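Local coordinates for conserved hypothetical protein (Staphylococcus aureus subsp. aureus, PDB 2AP3) that is of unknown function but belongs to a family of putative cell-wall binding lipoproteins and folds as a long helical bundle, at residues A[127-130]-A[131-135]; A[138-141]-A[142-145]; A[167-170]-A[171-175]. One frame throughout, in Å; residues are numbered along the deposited sequence.

Interaction 1: residues A[127-130]-A[131-135]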
loop_
_atom_site.group_PDB
_atom_site.type_symbol
_atom_site.label_atom_id
_atom_site.label_comp_id
_atom_site.label_asym_id
_atom_site.label_seq_id
_atom_site.Cartn_x
_atom_site.Cartn_y
_atom_site.Cartn_z
ATOM N N LYS A 127 1.531 -9.112 -4.417
ATOM C CA LYS A 127 2.419 -9.764 -3.464
ATOM C C LYS A 127 3.253 -8.738 -2.688
ATOM O O LYS A 127 3.406 -8.833 -1.460
ATOM C CB LYS A 127 3.320 -10.776 -4.176
ATOM C CG LYS A 127 4.179 -11.588 -3.218
ATOM C CD LYS A 127 5.112 -12.555 -3.921
ATOM C CE LYS A 127 6.145 -13.084 -2.942
ATOM N NZ LYS A 127 7.119 -14.001 -3.602
ATOM N N LEU A 128 3.790 -7.755 -3.394
ATOM C CA LEU A 128 4.608 -6.758 -2.730
ATOM C C LEU A 128 3.760 -5.880 -1.816
ATOM O O LEU A 128 4.251 -5.400 -0.791
ATOM C CB LEU A 128 5.404 -5.923 -3.731
ATOM C CG LEU A 128 6.723 -6.531 -4.229
ATOM C CD1 LEU A 128 7.293 -5.640 -5.335
ATOM C CD2 LEU A 128 7.725 -6.672 -3.077
ATOM N N HIS A 129 2.488 -5.684 -2.155
ATOM C CA HIS A 129 1.657 -4.937 -1.211
ATOM C C HIS A 129 1.489 -5.673 0.120
ATOM O O HIS A 129 1.508 -5.046 1.190
ATOM C CB HIS A 129 0.278 -4.582 -1.760
ATOM C CG HIS A 129 -0.436 -3.615 -0.871
ATOM N ND1 HIS A 129 -1.217 -4.023 0.188
ATOM C CD2 HIS A 129 -0.370 -2.267 -0.798
ATOM C CE1 HIS A 129 -1.651 -2.960 0.846
ATOM N NE2 HIS A 129 -1.172 -1.881 0.253
ATOM N N SER A 130 1.300 -6.991 0.055
ATOM C CA SER A 130 1.229 -7.808 1.277
ATOM C C SER A 130 2.488 -7.644 2.150
ATOM O O SER A 130 2.389 -7.487 3.369
ATOM C CB SER A 130 1.023 -9.283 0.922
ATOM O OG SER A 130 0.974 -10.072 2.095
ATOM N N ASP A 131 3.666 -7.657 1.517
ATOM C CA ASP A 131 4.930 -7.439 2.233
ATOM C C ASP A 131 4.940 -6.042 2.860
ATOM O O ASP A 131 5.318 -5.852 4.024
ATOM C CB ASP A 131 6.108 -7.544 1.265
ATOM C CG ASP A 131 6.330 -8.944 0.741
ATOM O OD1 ASP A 131 5.806 -9.918 1.325
ATOM O OD2 ASP A 131 7.062 -9.070 -0.269
ATOM N N TYR A 132 4.530 -5.060 2.068
ATOM C CA TYR A 132 4.452 -3.668 2.550
ATOM C C TYR A 132 3.488 -3.528 3.760
ATOM O O TYR A 132 3.826 -2.912 4.788
ATOM C CB TYR A 132 4.080 -2.733 1.379
ATOM C CG TYR A 132 3.651 -1.353 1.814
ATOM C CD1 TYR A 132 4.581 -0.429 2.270
ATOM C CD2 TYR A 132 2.300 -0.976 1.794
ATOM C CE1 TYR A 132 4.195 0.830 2.680
ATOM C CE2 TYR A 132 1.888 0.296 2.216
ATOM C CZ TYR A 132 2.856 1.199 2.654
ATOM O OH TYR A 132 2.492 2.464 3.073
ATOM N N ALA A 133 2.289 -4.107 3.636
ATOM C CA ALA A 133 1.304 -4.061 4.723
ATOM C C ALA A 133 1.866 -4.704 5.995
ATOM O O ALA A 133 1.712 -4.170 7.081
ATOM C CB ALA A 133 0.021 -4.750 4.311
ATOM N N LYS A 134 2.521 -5.855 5.855
ATOM C CA LYS A 134 3.136 -6.515 7.010
ATOM C C LYS A 134 4.170 -5.582 7.669
ATOM O O LYS A 134 4.224 -5.440 8.892
ATOM C CB LYS A 134 3.797 -7.840 6.600
ATOM C CG LYS A 134 4.201 -8.734 7.777
ATOM C CD LYS A 134 4.695 -10.099 7.266
ATOM C CE LYS A 134 5.340 -10.927 8.362
ATOM N NZ LYS A 134 4.415 -11.230 9.493
ATOM N N ALA A 135 4.995 -4.940 6.846
ATOM C CA ALA A 135 6.070 -4.085 7.366
ATOM C C ALA A 135 5.492 -2.824 8.041
ATOM O O ALA A 135 5.990 -2.381 9.077
ATOM C CB ALA A 135 7.028 -3.699 6.244
#

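Interaction 2: residues A[138-141]-A[142-145]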
loop_
_atom_site.group_PDB
_atom_site.type_symbol
_atom_site.label_atom_id
_atom_site.label_comp_id
_atom_site.label_asym_id
_atom_site.label_seq_id
_atom_site.Cartn_x
_atom_site.Cartn_y
_atom_site.Cartn_z
ATOM N N LYS A 138 3.901 -3.856 11.397
ATOM C CA LYS A 138 4.938 -4.188 12.368
ATOM C C LYS A 138 5.493 -2.893 12.959
ATOM O O LYS A 138 5.682 -2.777 14.169
ATOM C CB LYS A 138 6.043 -5.015 11.701
ATOM C CG LYS A 138 7.051 -5.532 12.671
ATOM C CD LYS A 138 8.190 -6.193 11.930
ATOM C CE LYS A 138 9.275 -6.613 12.865
ATOM N NZ LYS A 138 8.855 -7.788 13.628
ATOM N N ALA A 139 5.747 -1.924 12.085
ATOM C CA ALA A 139 6.327 -0.651 12.546
ATOM C C ALA A 139 5.370 0.062 13.524
ATOM O O ALA A 139 5.773 0.457 14.629
ATOM C CB ALA A 139 6.654 0.227 11.356
ATOM N N VAL A 140 4.102 0.228 13.140
ATOM C CA VAL A 140 3.129 0.958 13.987
ATOM C C VAL A 140 2.868 0.202 15.279
ATOM O O VAL A 140 2.832 0.802 16.364
ATOM C CB VAL A 140 1.811 1.250 13.233
ATOM C CG1 VAL A 140 0.843 1.976 14.135
ATOM C CG2 VAL A 140 2.098 2.065 12.003
ATOM N N ASN A 141 2.781 -1.121 15.188
ATOM C CA ASN A 141 2.675 -1.918 16.392
ATOM C C ASN A 141 3.874 -1.760 17.321
ATOM O O ASN A 141 3.686 -1.741 18.533
ATOM C CB ASN A 141 2.394 -3.372 16.053
ATOM C CG ASN A 141 0.911 -3.615 15.754
ATOM O OD1 ASN A 141 0.516 -4.069 14.654
ATOM N ND2 ASN A 141 0.080 -3.316 16.731
ATOM N N SER A 142 5.085 -1.603 16.770
ATOM C CA SER A 142 6.275 -1.427 17.635
ATOM C C SER A 142 6.287 -0.055 18.340
ATOM O O SER A 142 6.829 0.081 19.450
ATOM C CB SER A 142 7.577 -1.689 16.870
ATOM O OG SER A 142 7.763 -0.695 15.901
ATOM N N GLU A 143 5.621 0.930 17.728
ATOM C CA GLU A 143 5.399 2.235 18.383
ATOM C C GLU A 143 4.440 2.023 19.552
ATOM O O GLU A 143 4.713 2.457 20.679
ATOM C CB GLU A 143 4.848 3.263 17.390
ATOM C CG GLU A 143 5.941 3.729 16.390
ATOM C CD GLU A 143 5.458 4.542 15.196
ATOM O OE1 GLU A 143 4.264 4.529 14.871
ATOM O OE2 GLU A 143 6.331 5.165 14.531
ATOM N N LYS A 144 3.329 1.342 19.269
ATOM C CA LYS A 144 2.363 1.009 20.303
ATOM C C LYS A 144 3.018 0.303 21.511
ATOM O O LYS A 144 2.739 0.625 22.664
ATOM C CB LYS A 144 1.176 0.236 19.740
ATOM C CG LYS A 144 0.085 -0.022 20.822
ATOM C CD LYS A 144 -1.177 -0.722 20.282
ATOM C CE LYS A 144 -2.105 -1.181 21.423
ATOM N NZ LYS A 144 -3.303 -1.861 20.837
ATOM N N THR A 145 3.911 -0.647 21.240
ATOM C CA THR A 145 4.631 -1.354 22.298
ATOM C C THR A 145 5.435 -0.378 23.183
ATOM O O THR A 145 5.422 -0.483 24.407
ATOM C CB THR A 145 5.526 -2.413 21.660
ATOM O OG1 THR A 145 4.684 -3.399 21.065
ATOM C CG2 THR A 145 6.428 -3.072 22.674
#

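Interaction 3: residues A[167-170]-A[171-175]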
loop_
_atom_site.group_PDB
_atom_site.type_symbol
_atom_site.label_atom_id
_atom_site.label_comp_id
_atom_site.label_asym_id
_atom_site.label_seq_id
_atom_site.Cartn_x
_atom_site.Cartn_y
_atom_site.Cartn_z
ATOM N N ILE A 167 11.798 -0.000 16.833
ATOM C CA ILE A 167 11.049 0.903 15.961
ATOM C C ILE A 167 11.930 1.357 14.777
ATOM O O ILE A 167 11.527 1.246 13.623
ATOM C CB ILE A 167 10.482 2.128 16.730
ATOM C CG1 ILE A 167 9.532 1.653 17.815
ATOM C CG2 ILE A 167 9.785 3.098 15.787
ATOM C CD1 ILE A 167 9.146 2.747 18.825
ATOM N N GLU A 168 13.136 1.858 15.069
ATOM C CA GLU A 168 14.066 2.253 14.013
ATOM C C GLU A 168 14.303 1.147 13.008
ATOM O O GLU A 168 14.273 1.392 11.804
ATOM C CB GLU A 168 15.418 2.702 14.577
ATOM C CG GLU A 168 15.405 4.123 15.074
ATOM C CD GLU A 168 16.783 4.638 15.469
ATOM O OE1 GLU A 168 16.828 5.780 15.966
ATOM O OE2 GLU A 168 17.806 3.921 15.283
ATOM N N GLN A 169 14.550 -0.066 13.495
ATOM C CA GLN A 169 14.873 -1.172 12.595
ATOM C C GLN A 169 13.662 -1.512 11.712
ATOM O O GLN A 169 13.788 -1.811 10.504
ATOM C CB GLN A 169 15.317 -2.417 13.366
ATOM C CG GLN A 169 15.800 -3.533 12.448
ATOM C CD GLN A 169 16.792 -3.022 11.408
ATOM O OE1 GLN A 169 17.843 -2.474 11.753
ATOM N NE2 GLN A 169 16.451 -3.185 10.127
ATOM N N ASN A 170 12.490 -1.460 12.326
ATOM C CA ASN A 170 11.256 -1.721 11.607
ATOM C C ASN A 170 10.999 -0.710 10.522
ATOM O O ASN A 170 10.489 -1.064 9.451
ATOM C CB ASN A 170 10.084 -1.803 12.581
ATOM C CG ASN A 170 10.184 -3.002 13.482
ATOM O OD1 ASN A 170 10.923 -3.955 13.195
ATOM N ND2 ASN A 170 9.446 -2.970 14.582
ATOM N N TYR A 171 11.392 0.539 10.779
ATOM C CA TYR A 171 11.248 1.579 9.750
ATOM C C TYR A 171 12.276 1.426 8.624
ATOM O O TYR A 171 11.964 1.748 7.474
ATOM C CB TYR A 171 11.209 2.989 10.349
ATOM C CG TYR A 171 9.812 3.335 10.801
ATOM C CD1 TYR A 171 8.812 3.576 9.868
ATOM C CD2 TYR A 171 9.468 3.343 12.147
ATOM C CE1 TYR A 171 7.513 3.857 10.267
ATOM C CE2 TYR A 171 8.184 3.624 12.558
ATOM C CZ TYR A 171 7.201 3.888 11.606
ATOM O OH TYR A 171 5.910 4.164 11.999
ATOM N N LYS A 172 13.466 0.908 8.937
ATOM C CA LYS A 172 14.489 0.632 7.915
ATOM C C LYS A 172 13.935 -0.410 6.966
ATOM O O LYS A 172 14.017 -0.271 5.750
ATOM C CB LYS A 172 15.798 0.120 8.522
ATOM C CG LYS A 172 16.698 1.195 9.150
ATOM C CD LYS A 172 17.990 0.569 9.633
ATOM C CE LYS A 172 18.698 1.479 10.661
ATOM N NZ LYS A 172 19.729 2.381 10.076
ATOM N N LYS A 173 13.357 -1.455 7.543
ATOM C CA LYS A 173 12.749 -2.510 6.761
ATOM C C LYS A 173 11.546 -2.011 5.956
ATOM O O LYS A 173 11.356 -2.419 4.797
ATOM C CB LYS A 173 12.349 -3.650 7.678
ATOM C CG LYS A 173 13.520 -4.363 8.345
ATOM C CD LYS A 173 13.078 -5.746 8.821
ATOM C CE LYS A 173 12.128 -5.687 10.021
ATOM N NZ LYS A 173 11.186 -6.850 9.992
ATOM N N LEU A 174 10.729 -1.141 6.555
ATOM C CA LEU A 174 9.572 -0.606 5.844
ATOM C C LEU A 174 10.028 0.198 4.620
ATOM O O LEU A 174 9.413 0.095 3.549
ATOM C CB LEU A 174 8.679 0.226 6.766
ATOM C CG LEU A 174 7.495 0.994 6.150
ATOM C CD1 LEU A 174 6.520 0.042 5.441
ATOM C CD2 LEU A 174 6.821 1.868 7.196
ATOM N N LYS A 175 11.121 0.967 4.785
ATOM C CA LYS A 175 11.696 1.699 3.639
ATOM C C LYS A 175 12.153 0.796 2.490
ATOM O O LYS A 175 11.884 1.087 1.323
ATOM C CB LYS A 175 12.825 2.651 4.072
ATOM C CG LYS A 175 13.192 3.675 2.977
ATOM C CD LYS A 175 14.533 4.321 3.249
ATOM C CE LYS A 175 14.961 5.298 2.116
ATOM N NZ LYS A 175 14.378 4.976 0.782
#

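Interaction 1: residues A[127-130]-A[131-135]
Four i to i+4 backbone hydrogen bonds tie Lys-127, Leu-128, His-129 and Ser-130 to Asp-131, Tyr-132, Ala-133 and Lys-134, the regular pattern of an alpha-helix inside the long helix 109-150. The shortest runs from Ala-133 N to His-129 O at 2.7 Å; that from Asp-131 N to Lys-127 O is longer, 3.2 Å. Among the side chains the main feature is an i to i+3 aromatic pair, offset edge-to-face: Tyr-132 turns its ring edge toward the face of His-129, with centroids 5.6 Å apart and planes at 61°. The i to i+3 spacing places both residues on one side of the helix, and with CG anti to the backbone N in each (chi1 -170° in His-129, 166° in Tyr-132) the rings come together, Tyr-132 CD2 lying 3.9 Å from His-129 NE2. The imidazole is fixed further by Glu-85 of helix 61-96, hydrogen-bonded to its NE2 through OE2, and by the ring of Tyr-181, so this buried polar group has a partner for that nitrogen. On the side facing helix 157-195, Leu-128 crosses Asp-131 obliquely, and its CD2 comes to 3.8 Å from Asp-131 OD2.

Interaction 2: residues A[138-141]-A[142-145]
Ser-142 meets Ala-139 through its hydroxyl, with OG donating to Ala-139 O at 2.6 Å. The torsion that makes this possible is chi1 of 67°, which sets OG between the backbone N and the carbonyl carbon and folds it back over the preceding turn. The hydroxyl reaches the carbonyl from the side, at a C=O...OG angle of 123°, whereas Glu-143 N, the second donor to Ala-139 O, lies farther out at 3.1 Å and more nearly in line with the C=O bond. One carbonyl oxygen is therefore gripped by two donors, a side-chain hydroxyl three residues on and the usual alpha-helical N-H four residues on. Ser-142 OG also forms a hydrogen bond with Asn-170 ND2, so the same hydroxyl serves both its own helix and the next.

Asn-141 contributes mainly backbone: its O receives a hydrogen bond from Thr-145 N at 2.9 Å, and Lys-144 CB packs against Asn-141 O at 3.4 Å. Lys-144 N in turn bonds to Val-140 O along a nearly straight path, with an N-H...O angle of 170°. The Glu-143 side chain extends beyond CG, and its OE1 passes 3.8 Å from Val-140 CA.

Around this part of helix 109-150 two helices are engaged, the first being helix 61-96, where Glu-143 OE1 forms a salt bridge with Arg-78, Lys-144 NZ one with Asp-76, and Val-140 packs on Leu-79. Toward the second, helix 157-195, Glu-143 OE2 forms a hydrogen bond with Tyr-171 OH, Ala-139 touches the Tyr-171 side chain and Ser-142 touches Ile-167.

Interaction 3: residues A[167-170]-A[171-175]
In Ile-167 the CG2 branch points opposite the backbone N, and in Tyr-171 a chi1 of -84° brings CG beside it; together these torsions lay the two side chains next to each other, pointing the same way. Ile-167 CG2 sits at the edge of the phenol ring and in its plane, 3.6 Å from Tyr-171 CE2. The ring also comes near the backbone of the preceding turn, with Tyr-171 CD2 3.3 Å from Ile-167 O. Ile-167 O also accepts a hydrogen bond from Tyr-171 N at 2.9 Å. It is one of four successive i to i+4 bonds that make this piece of helix 157-195 regular alpha-helix; the straightest, with an N-H...O angle of 165°, joins Lys-173 N to Gln-169 O. Away from Ile-167, Gln-169 bends at chi2 (48°), and its side chain crosses those of Lys-172 and Lys-173 at about a right angle: Gln-169 OE1 lies 3.7 Å from Lys-172 CD and Gln-169 NE2 3.6 Å from Lys-173 CG. These are contacts with the aliphatic parts of the chains. Asn-170, whose ND2 is hydrogen-bonded to Ser-142 as Tyr-171 OH is to Glu-143, runs side by side with Lys-173, Asn-170 OD1 being 3.8 Å from Lys-173 CE.

In the fold
Interactions 1 and 2 follow in series on helix 109-150, their centres about 16 Å apart; interaction 3 comes later, on the next helix of the chain, 157-195. Its centre lies about 13 Å from that of interaction 1 and about 11 Å from that of interaction 2. Side chains bridge the two helices: Tyr-132 CE1 packs on Leu-174 CD1 at 3.7 Å between interactions 1 and 3, while Glu-143 OE2 lies 2.8 Å from Tyr-171 OH, a probable hydrogen bond, between 2 and 3. The seam thus passes from apolar packing beside interaction 1, nearer the chain's centre, to more polar contacts beside interaction 2, and joins consecutive helices of the elongated bundle.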